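Local atomic coordinates of 3-dehydroquinate dehydratase (Enterococcus faecalis, PDB entry 4PH6), a protein that catalyses the cis-dehydration of 3-dehydroquinate to 3-dehydroshikimate, the third step of the chorismate pathway, through an imine intermediate formed with the enzyme. Residues V48-D53 / S62-L67; E56-F61 / G91-S96; Q69-R74 / K78-T83; E106-G111 / K135-K140. One frame throughout, in Å; residues are numbered along the deposited sequence.

Overall arrangement
The four contacts follow the chain of a (beta/alpha)8 barrel from strand 47-51 onward and sample its repeated move from strand to helix to next strand. Contact 1 closes the short loop between strand 47-51 and helix 61-73. Contact 2 opens within that loop and closes only at 91-96, so the two cross; it ties together the loops that lead into helices 61-73 and 97-110. Contact 3 falls within the span of contact 2 and returns helix 61-73 to strand 80-83, completing the beta-alpha-beta unit begun in contact 1. Contact 4 follows in series, joining the end of helix 97-110 to the residues leaving helix 124-136 and so closing the stretch that holds strand 115-119.

Contact 1. Residues V48-D53 / S62-L67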
loop_
_atom_site.group_PDB
_atom_site.type_symbol
_atom_site.label_atom_id
_atom_site.label_comp_id
_atom_site.label_asym_id
_atom_site.label_seq_id
_atom_site.Cartn_x
_atom_site.Cartn_y
_atom_site.Cartn_z
ATOM N N VAL A 48 -2.627 -23.306 -4.537
ATOM C CA VAL A 48 -1.285 -23.793 -4.256
ATOM C C VAL A 48 -0.453 -23.817 -5.528
ATOM O O VAL A 48 -0.900 -24.345 -6.547
ATOM C CB VAL A 48 -1.323 -25.220 -3.665
ATOM C CG1 VAL A 48 0.075 -25.803 -3.578
ATOM C CG2 VAL A 48 -2.021 -25.209 -2.312
ATOM N N GLU A 49 0.748 -23.249 -5.479
ATOM C CA GLU A 49 1.662 -23.343 -6.602
ATOM C C GLU A 49 2.813 -24.278 -6.265
ATOM O O GLU A 49 3.602 -24.011 -5.361
ATOM C CB GLU A 49 2.204 -21.965 -6.996
ATOM C CG GLU A 49 3.229 -22.026 -8.120
ATOM C CD GLU A 49 3.990 -20.710 -8.321
ATOM O OE1 GLU A 49 4.021 -20.212 -9.474
ATOM O OE2 GLU A 49 4.560 -20.185 -7.328
ATOM N N TRP A 50 2.926 -25.381 -6.988
ATOM C CA TRP A 50 4.083 -26.235 -6.786
ATOM C C TRP A 50 5.191 -25.775 -7.731
ATOM O O TRP A 50 5.029 -25.799 -8.953
ATOM C CB TRP A 50 3.731 -27.714 -7.008
ATOM C CG TRP A 50 4.916 -28.606 -6.939
ATOM C CD1 TRP A 50 6.086 -28.374 -6.272
ATOM C CD2 TRP A 50 5.073 -29.875 -7.588
ATOM N NE1 TRP A 50 6.948 -29.422 -6.455
ATOM C CE2 TRP A 50 6.350 -30.356 -7.262
ATOM C CE3 TRP A 50 4.248 -30.647 -8.415
ATOM C CZ2 TRP A 50 6.828 -31.573 -7.734
ATOM C CZ3 TRP A 50 4.720 -31.850 -8.878
ATOM C CH2 TRP A 50 5.996 -32.308 -8.536
ATOM N N ARG A 51 6.304 -25.317 -7.173
ATOM C CA ARG A 51 7.421 -24.881 -8.005
ATOM C C ARG A 51 8.298 -26.066 -8.428
ATOM O O ARG A 51 9.056 -26.606 -7.632
ATOM C CB ARG A 51 8.258 -23.825 -7.277
ATOM C CG ARG A 51 7.602 -22.438 -7.195
ATOM C CD ARG A 51 7.725 -21.671 -8.498
ATOM N NE ARG A 51 9.124 -21.515 -8.886
ATOM C CZ ARG A 51 9.919 -20.529 -8.473
ATOM N NH1 ARG A 51 9.452 -19.593 -7.647
ATOM N NH2 ARG A 51 11.181 -20.480 -8.885
ATOM N N LEU A 52 8.187 -26.436 -9.699
ATOM C CA LEU A 52 8.875 -27.597 -10.266
ATOM C C LEU A 52 10.390 -27.485 -10.267
ATOM O O LEU A 52 11.093 -28.483 -10.096
ATOM C CB LEU A 52 8.397 -27.835 -11.707
ATOM C CG LEU A 52 6.924 -28.222 -11.796
ATOM C CD1 LEU A 52 6.533 -28.527 -13.222
ATOM C CD2 LEU A 52 6.641 -29.418 -10.882
ATOM N N ASP A 53 10.890 -26.270 -10.467
ATOM C CA ASP A 53 12.319 -26.077 -10.672
ATOM C C ASP A 53 13.096 -26.259 -9.363
ATOM O O ASP A 53 14.326 -26.326 -9.377
ATOM C CB ASP A 53 12.593 -24.704 -11.307
ATOM C CG ASP A 53 11.882 -23.574 -10.600
ATOM O OD1 ASP A 53 12.566 -22.727 -9.985
ATOM O OD2 ASP A 53 10.638 -23.535 -10.650
ATOM N N SER A 62 8.088 -38.527 -15.595
ATOM C CA SER A 62 7.062 -39.460 -15.121
ATOM C C SER A 62 6.932 -39.428 -13.611
ATOM O O SER A 62 5.833 -39.555 -13.064
ATOM C CB SER A 62 7.373 -40.886 -15.573
ATOM O OG SER A 62 7.302 -40.975 -16.981
ATOM N N ASP A 63 8.074 -39.292 -12.952
ATOM C CA ASP A 63 8.112 -39.097 -11.518
ATOM C C ASP A 63 7.338 -37.830 -11.172
ATOM O O ASP A 63 6.546 -37.809 -10.227
ATOM C CB ASP A 63 9.557 -38.995 -11.036
ATOM C CG ASP A 63 9.662 -38.876 -9.542
ATOM O OD1 ASP A 63 9.835 -39.919 -8.873
ATOM O OD2 ASP A 63 9.562 -37.748 -9.029
ATOM N N VAL A 64 7.550 -36.781 -11.967
ATOM C CA VAL A 64 6.876 -35.515 -11.724
ATOM C C VAL A 64 5.363 -35.655 -11.934
ATOM O O VAL A 64 4.582 -35.152 -11.135
ATOM C CB VAL A 64 7.420 -34.385 -12.633
ATOM C CG1 VAL A 64 6.654 -33.107 -12.394
ATOM C CG2 VAL A 64 8.895 -34.152 -12.374
ATOM N N CYS A 65 4.948 -36.336 -13.002
ATOM C CA CYS A 65 3.518 -36.532 -13.264
ATOM C C CYS A 65 2.839 -37.269 -12.110
ATOM O O CYS A 65 1.764 -36.875 -11.664
ATOM C CB CYS A 65 3.295 -37.296 -14.578
ATOM S SG CYS A 65 3.688 -36.335 -16.057
ATOM N N ASN A 66 3.483 -38.332 -11.632
ATOM C CA ASN A 66 2.951 -39.146 -10.539
ATOM C C ASN A 66 2.903 -38.365 -9.245
ATOM O O ASN A 66 1.906 -38.378 -8.520
ATOM C CB ASN A 66 3.790 -40.403 -10.336
ATOM C CG ASN A 66 3.333 -41.213 -9.135
ATOM O OD1 ASN A 66 2.380 -41.990 -9.225
ATOM N ND2 ASN A 66 4.005 -41.029 -7.998
ATOM N N LEU A 67 4.001 -37.687 -8.956
ATOM C CA LEU A 67 4.052 -36.846 -7.785
ATOM C C LEU A 67 2.946 -35.796 -7.859
ATOM O O LEU A 67 2.340 -35.461 -6.837
ATOM C CB LEU A 67 5.427 -36.193 -7.653
ATOM C CG LEU A 67 5.609 -35.364 -6.384
ATOM C CD1 LEU A 67 5.112 -36.121 -5.179
ATOM C CD2 LEU A 67 7.075 -34.943 -6.207
#
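While W50 and L52 press on V64 and L67, OD1 of D53, farther along the same segment and turned away from the helix, is gripped twice: by NH2 of R51 at 2.9 Å and by the backbone N of E92. OD2 of D53 is doubly held as well, by the backbone N of R85 and by NE of R51, the latter in a nearly straight bond (170°) lying in the guanidinium plane. Both oxygens turn syn lone pairs to R51, whose side-on, two-nitrogen grip fixes the rotation of the carboxylate and steadies an arginine predicted, with E49 and W50, to bind 3-dehydroquinate.

The contact with the helix is apolar. With CG anti to the backbone N (chi1 174°), W50 extends its indole toward 62-67, and the far corner of the six-membered ring does the touching: CH2 lies 3.7 Å from L67 CD2 and 4.0 Å from V64 CG1. L67 runs across W50 at about a right angle. L52 places CD2 over one face of the indole, offset toward its rim, and that same methyl reaches V64 CG1 at 4.0 Å.

Strand 47-51 runs between parallel strands 20-25 and 80-83, while helix 61-73 is flanked by helix 30-40, where L67 meets A30 and L34, and by helix 97-110, where V64 meets L103 and L107.

Contact 2. Residues E56-F61 / G91-S96; sequences ENVADF and GEMAFS
F95, V58 and M93 bring together two neighbouring loops of the (beta/alpha)8 barrel, each following a strand and leading into the next helix. Loops on this end of the strands surround the active site in barrels of this type, and V58 lies about 7 Å, side chain to side chain, from W50, a residue predicted to bind the substrate.

V58 and M93 reach toward each other tip to tip. CG1 of V58 stands between its own backbone N and carbonyl carbon (chi1 78°), which aims it at the thioether: V58 CG1 is 3.5 Å from M93 SD and 3.9 Å from M93 CE. M93 bends at its last torsion (chi3 -75°), bringing the terminal methyl round so that sulfur and methyl both rest on the one valine branch.

F95 buries more surface here than any other residue. Its CE1 lies 4.3 Å from V58 CG1, a looser touch than that of the methionine, and its ring also stacks with F84 from outside the two segments. The type I turn from N57 to D60, closed by a bond of 2.8 Å from D60 N to N57 O, carries V58 and leads straight into helix 61-73. On the other side S96 caps the start of helix 97-110 by presenting OG to N99 N. F61, on the first turn of its helix, approaches F95 from the opposite direction, and the two rings meet edge to edge, with F61 CE1 3.9 Å from F95 CZ.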
loop_
_atom_site.group_PDB
_atom_site.type_symbol
_atom_site.label_atom_id
_atom_site.label_comp_id
_atom_site.label_asym_id
_atom_site.label_seq_id
_atom_site.Cartn_x
_atom_site.Cartn_y
_atom_site.Cartn_z
ATOM N N GLU A 56 13.992 -31.948 -6.850
ATOM C CA GLU A 56 15.251 -32.615 -7.182
ATOM C C GLU A 56 15.152 -33.616 -8.350
ATOM O O GLU A 56 16.151 -33.859 -9.036
ATOM C CB GLU A 56 15.823 -33.329 -5.948
ATOM C CG GLU A 56 14.996 -34.489 -5.411
ATOM C CD GLU A 56 15.581 -35.095 -4.130
ATOM O OE1 GLU A 56 16.700 -34.711 -3.731
ATOM O OE2 GLU A 56 14.915 -35.955 -3.511
ATOM N N ASN A 57 13.972 -34.195 -8.575
ATOM C CA ASN A 57 13.817 -35.203 -9.627
ATOM C C ASN A 57 13.111 -34.703 -10.879
ATOM O O ASN A 57 12.558 -35.502 -11.632
ATOM C CB ASN A 57 13.061 -36.429 -9.096
ATOM C CG ASN A 57 13.842 -37.187 -8.050
ATOM O OD1 ASN A 57 15.065 -37.302 -8.141
ATOM N ND2 ASN A 57 13.142 -37.711 -7.050
ATOM N N VAL A 58 13.149 -33.394 -11.115
ATOM C CA VAL A 58 12.315 -32.777 -12.142
ATOM C C VAL A 58 12.671 -33.213 -13.581
ATOM O O VAL A 58 11.879 -33.042 -14.519
ATOM C CB VAL A 58 12.386 -31.245 -12.026
ATOM C CG1 VAL A 58 13.662 -30.721 -12.628
ATOM C CG2 VAL A 58 11.189 -30.609 -12.690
ATOM N N ALA A 59 13.852 -33.794 -13.742
ATOM C CA ALA A 59 14.282 -34.322 -15.029
ATOM C C ALA A 59 13.584 -35.637 -15.337
ATOM O O ALA A 59 13.549 -36.066 -16.488
ATOM C CB ALA A 59 15.782 -34.512 -15.052
ATOM N N ASP A 60 13.042 -36.287 -14.311
ATOM C CA ASP A 60 12.254 -37.495 -14.516
ATOM C C ASP A 60 10.782 -37.116 -14.635
ATOM O O ASP A 60 10.073 -36.978 -13.639
ATOM C CB ASP A 60 12.467 -38.499 -13.378
ATOM C CG ASP A 60 11.862 -39.863 -13.678
ATOM O OD1 ASP A 60 11.246 -40.029 -14.753
ATOM O OD2 ASP A 60 11.970 -40.764 -12.820
ATOM N N PHE A 61 10.334 -36.958 -15.872
ATOM C CA PHE A 61 9.038 -36.353 -16.161
ATOM C C PHE A 61 7.875 -37.213 -15.663
ATOM O O PHE A 61 6.813 -36.684 -15.320
ATOM C CB PHE A 61 8.909 -36.086 -17.661
ATOM C CG PHE A 61 9.962 -35.146 -18.218
ATOM C CD1 PHE A 61 10.699 -34.312 -17.386
ATOM C CD2 PHE A 61 10.201 -35.092 -19.584
ATOM C CE1 PHE A 61 11.657 -33.450 -17.898
ATOM C CE2 PHE A 61 11.157 -34.235 -20.101
ATOM C CZ PHE A 61 11.884 -33.408 -19.254
ATOM N N GLY A 91 14.418 -18.604 -11.755
ATOM C CA GLY A 91 14.290 -20.017 -11.453
ATOM C C GLY A 91 15.489 -20.622 -10.757
ATOM O O GLY A 91 16.518 -19.974 -10.620
ATOM N N GLU A 92 15.363 -21.874 -10.329
ATOM C CA GLU A 92 16.407 -22.504 -9.515
ATOM C C GLU A 92 17.491 -23.247 -10.297
ATOM O O GLU A 92 18.598 -23.416 -9.796
ATOM C CB GLU A 92 15.777 -23.471 -8.517
ATOM C CG GLU A 92 15.086 -22.775 -7.369
ATOM C CD GLU A 92 16.043 -21.952 -6.511
ATOM O OE1 GLU A 92 16.991 -22.531 -5.945
ATOM O OE2 GLU A 92 15.838 -20.724 -6.403
ATOM N N MET A 93 17.181 -23.697 -11.509
ATOM C CA MET A 93 18.111 -24.553 -12.249
ATOM C C MET A 93 18.128 -24.330 -13.756
ATOM O O MET A 93 17.110 -23.976 -14.366
ATOM C CB MET A 93 17.789 -26.023 -11.987
ATOM C CG MET A 93 16.399 -26.404 -12.420
ATOM S SD MET A 93 16.015 -28.146 -12.190
ATOM C CE MET A 93 16.931 -28.881 -13.525
ATOM N N ALA A 94 19.296 -24.562 -14.346
ATOM C CA ALA A 94 19.439 -24.601 -15.791
ATOM C C ALA A 94 18.587 -25.739 -16.374
ATOM O O ALA A 94 18.458 -26.808 -15.780
ATOM C CB ALA A 94 20.902 -24.770 -16.170
ATOM N N PHE A 95 18.014 -25.504 -17.545
ATOM C CA PHE A 95 17.094 -26.451 -18.153
ATOM C C PHE A 95 16.991 -26.055 -19.612
ATOM O O PHE A 95 16.750 -24.885 -19.919
ATOM C CB PHE A 95 15.723 -26.398 -17.460
ATOM C CG PHE A 95 15.011 -27.733 -17.344
ATOM C CD1 PHE A 95 15.655 -28.847 -16.825
ATOM C CD2 PHE A 95 13.669 -27.850 -17.690
ATOM C CE1 PHE A 95 14.989 -30.059 -16.689
ATOM C CE2 PHE A 95 12.998 -29.054 -17.551
ATOM C CZ PHE A 95 13.660 -30.160 -17.048
ATOM N N SER A 96 17.208 -27.014 -20.507
ATOM C CA SER A 96 17.047 -26.776 -21.933
ATOM C C SER A 96 15.607 -26.397 -22.252
ATOM O O SER A 96 14.681 -26.844 -21.571
ATOM C CB SER A 96 17.440 -28.017 -22.727
ATOM O OG SER A 96 16.533 -29.083 -22.482
#

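Contact 3. Residues Q69-R74 / K78-T83; sequences QQVMER and KPLLLT
L80 takes the side chains of V71 and M72 onto its own as helix 61-73 returns to strand 80-83, the second half of a right-handed beta-alpha-beta crossover of the barrel. The contact is wholly apolar and centres on this one leucine. From V71 comes a branch that lies anti to the backbone N, CG1, and it meets L80 CD2 at 3.8 Å; the two side chains run across one another at about a right angle. From M72 comes the terminal methyl: bends at chi2 (75°) and chi3 (68°) fold the thioether back so that CE rests 3.7 Å from L80 CB and 3.9 Å from L80 CD2. L80 CD2 is therefore touched by both helical residues, while its CB is covered by the methionine alone of the two.

A second shell sets this leucine in place. Its backbone is bonded to D114 and L115 on the side of strand 115-119, and N of L80 is hydrogen-bonded to OD2 of D114. Its neighbour in the sequence, L81, pairs with V48 and W50 of strand 47-51, so the leucine is fixed between two strands as it faces the helix. V71 in turn packs on I33 and L34 of helix 30-40.

Further along the same segment, the extended side chain of R74 runs back along the preceding turn. Its NH1 donates to the backbone O of Q70 at 2.7 Å, with the nitrogen standing above the carbonyl plane although the oxygen lies in the plane of the guanidinium group.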
loop_
_atom_site.group_PDB
_atom_site.type_symbol
_atom_site.label_atom_id
_atom_site.label_comp_id
_atom_site.label_asym_id
_atom_site.label_seq_id
_atom_site.Cartn_x
_atom_site.Cartn_y
_atom_site.Cartn_z
ATOM N N GLN A 69 0.064 -36.119 -9.081
ATOM C CA GLN A 69 -1.170 -36.804 -8.708
ATOM C C GLN A 69 -1.350 -36.883 -7.190
ATOM O O GLN A 69 -2.420 -36.573 -6.662
ATOM C CB GLN A 69 -1.198 -38.210 -9.313
ATOM C CG GLN A 69 -1.846 -38.264 -10.679
ATOM C CD GLN A 69 -3.303 -37.807 -10.650
ATOM O OE1 GLN A 69 -4.008 -37.972 -9.646
ATOM N NE2 GLN A 69 -3.766 -37.253 -11.761
ATOM N N GLN A 70 -0.284 -37.276 -6.499
ATOM C CA GLN A 70 -0.271 -37.368 -5.044
ATOM C C GLN A 70 -0.412 -36.011 -4.336
ATOM O O GLN A 70 -0.989 -35.922 -3.245
ATOM C CB GLN A 70 1.012 -38.060 -4.617
ATOM C CG GLN A 70 1.143 -39.446 -5.229
ATOM C CD GLN A 70 2.514 -40.041 -5.046
ATOM O OE1 GLN A 70 3.523 -39.358 -5.198
ATOM N NE2 GLN A 70 2.559 -41.326 -4.711
ATOM N N VAL A 71 0.127 -34.967 -4.957
ATOM C CA VAL A 71 -0.021 -33.607 -4.461
ATOM C C VAL A 71 -1.475 -33.158 -4.554
ATOM O O VAL A 71 -2.037 -32.649 -3.588
ATOM C CB VAL A 71 0.869 -32.625 -5.246
ATOM C CG1 VAL A 71 0.336 -31.211 -5.140
ATOM C CG2 VAL A 71 2.294 -32.709 -4.758
ATOM N N MET A 72 -2.084 -33.376 -5.718
ATOM C CA MET A 72 -3.492 -33.039 -5.934
ATOM C C MET A 72 -4.431 -33.730 -4.946
ATOM O O MET A 72 -5.381 -33.120 -4.444
ATOM C CB MET A 72 -3.904 -33.397 -7.356
ATOM C CG MET A 72 -5.361 -33.145 -7.644
ATOM S SD MET A 72 -5.634 -31.388 -7.829
ATOM C CE MET A 72 -4.743 -31.074 -9.365
ATOM N N GLU A 73 -4.168 -35.006 -4.673
ATOM C CA GLU A 73 -5.022 -35.782 -3.778
ATOM C C GLU A 73 -5.088 -35.189 -2.382
ATOM O O GLU A 73 -6.103 -35.347 -1.696
ATOM C CB GLU A 73 -4.547 -37.230 -3.685
ATOM C CG GLU A 73 -4.689 -38.007 -4.969
ATOM C CD GLU A 73 -4.246 -39.443 -4.808
ATOM O OE1 GLU A 73 -3.370 -39.698 -3.953
ATOM O OE2 GLU A 73 -4.789 -40.320 -5.522
ATOM N N ARG A 74 -4.013 -34.507 -1.973
ATOM C CA ARG A 74 -3.913 -33.899 -0.640
ATOM C C ARG A 74 -4.320 -32.412 -0.590
ATOM O O ARG A 74 -4.165 -31.767 0.443
ATOM C CB ARG A 74 -2.472 -34.037 -0.108
ATOM C CG ARG A 74 -1.996 -35.469 0.152
ATOM C CD ARG A 74 -0.465 -35.580 0.117
ATOM N NE ARG A 74 0.012 -36.905 0.522
ATOM C CZ ARG A 74 -0.009 -37.992 -0.252
ATOM N NH1 ARG A 74 -0.500 -37.939 -1.490
ATOM N NH2 ARG A 74 0.453 -39.147 0.218
ATOM N N LYS A 78 -8.312 -27.442 -3.389
ATOM C CA LYS A 78 -7.714 -26.175 -3.808
ATOM C C LYS A 78 -7.022 -26.334 -5.169
ATOM O O LYS A 78 -6.316 -27.318 -5.399
ATOM C CB LYS A 78 -6.699 -25.667 -2.782
ATOM C CG LYS A 78 -7.271 -25.200 -1.457
ATOM C CD LYS A 78 -6.214 -24.388 -0.684
ATOM C CE LYS A 78 -6.664 -24.077 0.733
ATOM N NZ LYS A 78 -6.863 -25.302 1.513
ATOM N N PRO A 79 -7.211 -25.358 -6.062
ATOM C CA PRO A 79 -6.581 -25.421 -7.386
ATOM C C PRO A 79 -5.085 -25.604 -7.290
ATOM O O PRO A 79 -4.441 -25.013 -6.424
ATOM C CB PRO A 79 -6.920 -24.066 -8.011
ATOM C CG PRO A 79 -8.211 -23.645 -7.297
ATOM C CD PRO A 79 -8.065 -24.167 -5.892
ATOM N N LEU A 80 -4.551 -26.440 -8.167
ATOM C CA LEU A 80 -3.124 -26.679 -8.241
ATOM C C LEU A 80 -2.529 -26.040 -9.495
ATOM O O LEU A 80 -2.802 -26.461 -10.624
ATOM C CB LEU A 80 -2.825 -28.176 -8.215
ATOM C CG LEU A 80 -1.347 -28.504 -8.454
ATOM C CD1 LEU A 80 -0.460 -27.777 -7.416
ATOM C CD2 LEU A 80 -1.090 -29.997 -8.421
ATOM N N LEU A 81 -1.721 -25.014 -9.255
ATOM C CA LEU A 81 -0.893 -24.377 -10.267
ATOM C C LEU A 81 0.489 -25.027 -10.302
ATOM O O LEU A 81 1.144 -25.181 -9.257
ATOM C CB LEU A 81 -0.767 -22.871 -9.977
ATOM C CG LEU A 81 0.237 -22.022 -10.759
ATOM C CD1 LEU A 81 -0.081 -21.976 -12.266
ATOM C CD2 LEU A 81 0.324 -20.577 -10.174
ATOM N N LEU A 82 0.929 -25.405 -11.500
ATOM C CA LEU A 82 2.265 -25.964 -11.686
ATOM C C LEU A 82 3.127 -24.960 -12.442
ATOM O O LEU A 82 2.698 -24.379 -13.446
ATOM C CB LEU A 82 2.201 -27.301 -12.430
ATOM C CG LEU A 82 1.545 -28.474 -11.681
ATOM C CD1 LEU A 82 1.722 -29.787 -12.433
ATOM C CD2 LEU A 82 2.095 -28.610 -10.281
ATOM N N THR A 83 4.343 -24.765 -11.962
ATOM C CA THR A 83 5.243 -23.754 -12.512
ATOM C C THR A 83 6.660 -24.269 -12.589
ATOM O O THR A 83 7.215 -24.663 -11.572
ATOM C CB THR A 83 5.261 -22.474 -11.630
ATOM O OG1 THR A 83 3.974 -21.841 -11.641
ATOM C CG2 THR A 83 6.325 -21.502 -12.092
#

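Contact 4. Residues E106-G111 / K135-K140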
loop_
_atom_site.group_PDB
_atom_site.type_symbol
_atom_site.label_atom_id
_atom_site.label_comp_id
_atom_site.label_asym_id
_atom_site.label_seq_id
_atom_site.Cartn_x
_atom_site.Cartn_y
_atom_site.Cartn_z
ATOM N N GLU A 106 4.177 -33.529 -21.000
ATOM C CA GLU A 106 3.925 -34.734 -20.216
ATOM C C GLU A 106 2.946 -34.531 -19.056
ATOM O O GLU A 106 2.082 -35.375 -18.818
ATOM C CB GLU A 106 5.231 -35.301 -19.662
ATOM C CG GLU A 106 5.946 -36.194 -20.644
ATOM C CD GLU A 106 5.054 -37.303 -21.180
ATOM O OE1 GLU A 106 4.560 -37.161 -22.321
ATOM O OE2 GLU A 106 4.853 -38.314 -20.473
ATOM N N LEU A 107 3.102 -33.436 -18.316
ATOM C CA LEU A 107 2.167 -33.095 -17.251
ATOM C C LEU A 107 0.758 -32.958 -17.812
ATOM O O LEU A 107 -0.212 -33.429 -17.212
ATOM C CB LEU A 107 2.586 -31.793 -16.559
ATOM C CG LEU A 107 3.784 -31.906 -15.610
ATOM C CD1 LEU A 107 4.228 -30.530 -15.170
ATOM C CD2 LEU A 107 3.459 -32.782 -14.400
ATOM N N VAL A 108 0.654 -32.320 -18.973
ATOM C CA VAL A 108 -0.635 -32.137 -19.618
ATOM C C VAL A 108 -1.323 -33.486 -19.884
ATOM O O VAL A 108 -2.524 -33.627 -19.635
ATOM C CB VAL A 108 -0.499 -31.343 -20.933
ATOM C CG1 VAL A 108 -1.783 -31.452 -21.766
ATOM C CG2 VAL A 108 -0.163 -29.882 -20.639
ATOM N N LYS A 109 -0.549 -34.472 -20.347
ATOM C CA LYS A 109 -1.074 -35.788 -20.699
ATOM C C LYS A 109 -1.389 -36.683 -19.503
ATOM O O LYS A 109 -2.429 -37.340 -19.483
ATOM C CB LYS A 109 -0.082 -36.534 -21.606
ATOM C CG LYS A 109 0.003 -35.971 -23.005
ATOM C CD LYS A 109 1.207 -36.522 -23.747
ATOM C CE LYS A 109 1.354 -35.821 -25.089
ATOM N NZ LYS A 109 2.704 -36.010 -25.681
ATOM N N LYS A 110 -0.482 -36.724 -18.528
ATOM C CA LYS A 110 -0.543 -37.735 -17.480
ATOM C C LYS A 110 -0.348 -37.171 -16.073
ATOM O O LYS A 110 -0.231 -37.931 -15.108
ATOM C CB LYS A 110 0.509 -38.819 -17.730
ATOM C CG LYS A 110 0.191 -39.752 -18.885
ATOM C CD LYS A 110 1.464 -40.304 -19.512
ATOM C CE LYS A 110 1.156 -41.478 -20.451
ATOM N NZ LYS A 110 2.395 -42.076 -21.048
ATOM N N GLY A 111 -0.314 -35.847 -15.953
ATOM C CA GLY A 111 -0.170 -35.225 -14.653
ATOM C C GLY A 111 -1.472 -34.645 -14.144
ATOM O O GLY A 111 -2.465 -34.618 -14.864
ATOM N N LYS A 135 -5.266 -26.418 -22.832
ATOM C CA LYS A 135 -6.661 -25.959 -22.747
ATOM C C LYS A 135 -7.635 -27.081 -23.075
ATOM O O LYS A 135 -8.687 -27.200 -22.441
ATOM C CB LYS A 135 -6.939 -24.766 -23.675
ATOM C CG LYS A 135 -6.347 -23.462 -23.176
ATOM C CD LYS A 135 -6.966 -22.215 -23.796
ATOM C CE LYS A 135 -6.318 -20.971 -23.175
ATOM N NZ LYS A 135 -6.909 -19.678 -23.624
ATOM N N LYS A 136 -7.286 -27.880 -24.079
ATOM C CA LYS A 136 -8.102 -29.018 -24.453
ATOM C C LYS A 136 -8.281 -29.947 -23.242
ATOM O O LYS A 136 -9.354 -30.512 -23.045
ATOM C CB LYS A 136 -7.476 -29.758 -25.638
ATOM C CG LYS A 136 -8.346 -30.850 -26.211
ATOM C CD LYS A 136 -7.674 -31.514 -27.411
ATOM C CE LYS A 136 -7.713 -30.617 -28.647
ATOM N NZ LYS A 136 -8.967 -30.779 -29.455
ATOM N N ALA A 137 -7.244 -30.069 -22.417
ATOM C CA ALA A 137 -7.325 -30.881 -21.193
ATOM C C ALA A 137 -8.015 -30.154 -20.041
ATOM O O ALA A 137 -8.077 -30.694 -18.935
ATOM C CB ALA A 137 -5.927 -31.335 -20.753
ATOM N N GLY A 138 -8.516 -28.938 -20.285
ATOM C CA GLY A 138 -9.231 -28.181 -19.261
ATOM C C GLY A 138 -8.319 -27.434 -18.295
ATOM O O GLY A 138 -8.738 -26.992 -17.229
ATOM N N ILE A 139 -7.056 -27.284 -18.671
ATOM C CA ILE A 139 -6.119 -26.542 -17.850
ATOM C C ILE A 139 -6.141 -25.044 -18.174
ATOM O O ILE A 139 -6.035 -24.667 -19.346
ATOM C CB ILE A 139 -4.695 -27.066 -18.040
ATOM C CG1 ILE A 139 -4.662 -28.580 -17.790
ATOM C CG2 ILE A 139 -3.753 -26.323 -17.131
ATOM C CD1 ILE A 139 -3.415 -29.258 -18.308
ATOM N N LYS A 140 -6.280 -24.198 -17.150
ATOM C CA LYS A 140 -6.184 -22.745 -17.322
ATOM C C LYS A 140 -4.740 -22.314 -17.519
ATOM O O LYS A 140 -3.833 -22.799 -16.841
ATOM C CB LYS A 140 -6.762 -21.990 -16.111
ATOM C CG LYS A 140 -8.190 -22.345 -15.736
ATOM C CD LYS A 140 -9.156 -22.042 -16.867
ATOM C CE LYS A 140 -10.574 -22.461 -16.472
ATOM N NZ LYS A 140 -11.496 -22.432 -17.645
#
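V108 meets I139 and A137 with two different branches, and the path from its CB outward shows how a single small side chain can join two successive helices of the outer layer of a (beta/alpha)8 barrel. CB itself comes within 4.4 Å of I139 CD1. From there the side chain divides. CG1, anti to the backbone N (chi1 166°), is directed toward A137 and reaches its CB at 4.3 Å. CG2, anti to the carbonyl carbon, takes the closer partner: it lies 4.0 Å from I139 CD1, and the two side chains meet at a slant. The main chain adds a further loose touch, with V108 O 4.3 Å from A137 CB.

These separations are those of ordinary, rather loose apolar packing. The second segment offers two partners to the valine because helix 124-136 stops here in a Schellman motif. G138 adopts a positive phi (82°), and its N bonds back to K135 O at 2.8 Å, so the chain turns sharply between A137 and I139 and both side chains face V108. The isoleucine extends CD1 toward the valine.

The contact lies away from the substrate-binding residues, at the end of the barrel where helices give way to strands. V108, on helix 97-110, also packs on L130 and A134 of helix 124-136 and on L116 of strand 115-119; I139 shares A134 and L116 and leads directly into strand 140-147, which runs parallel beside strand 115-119.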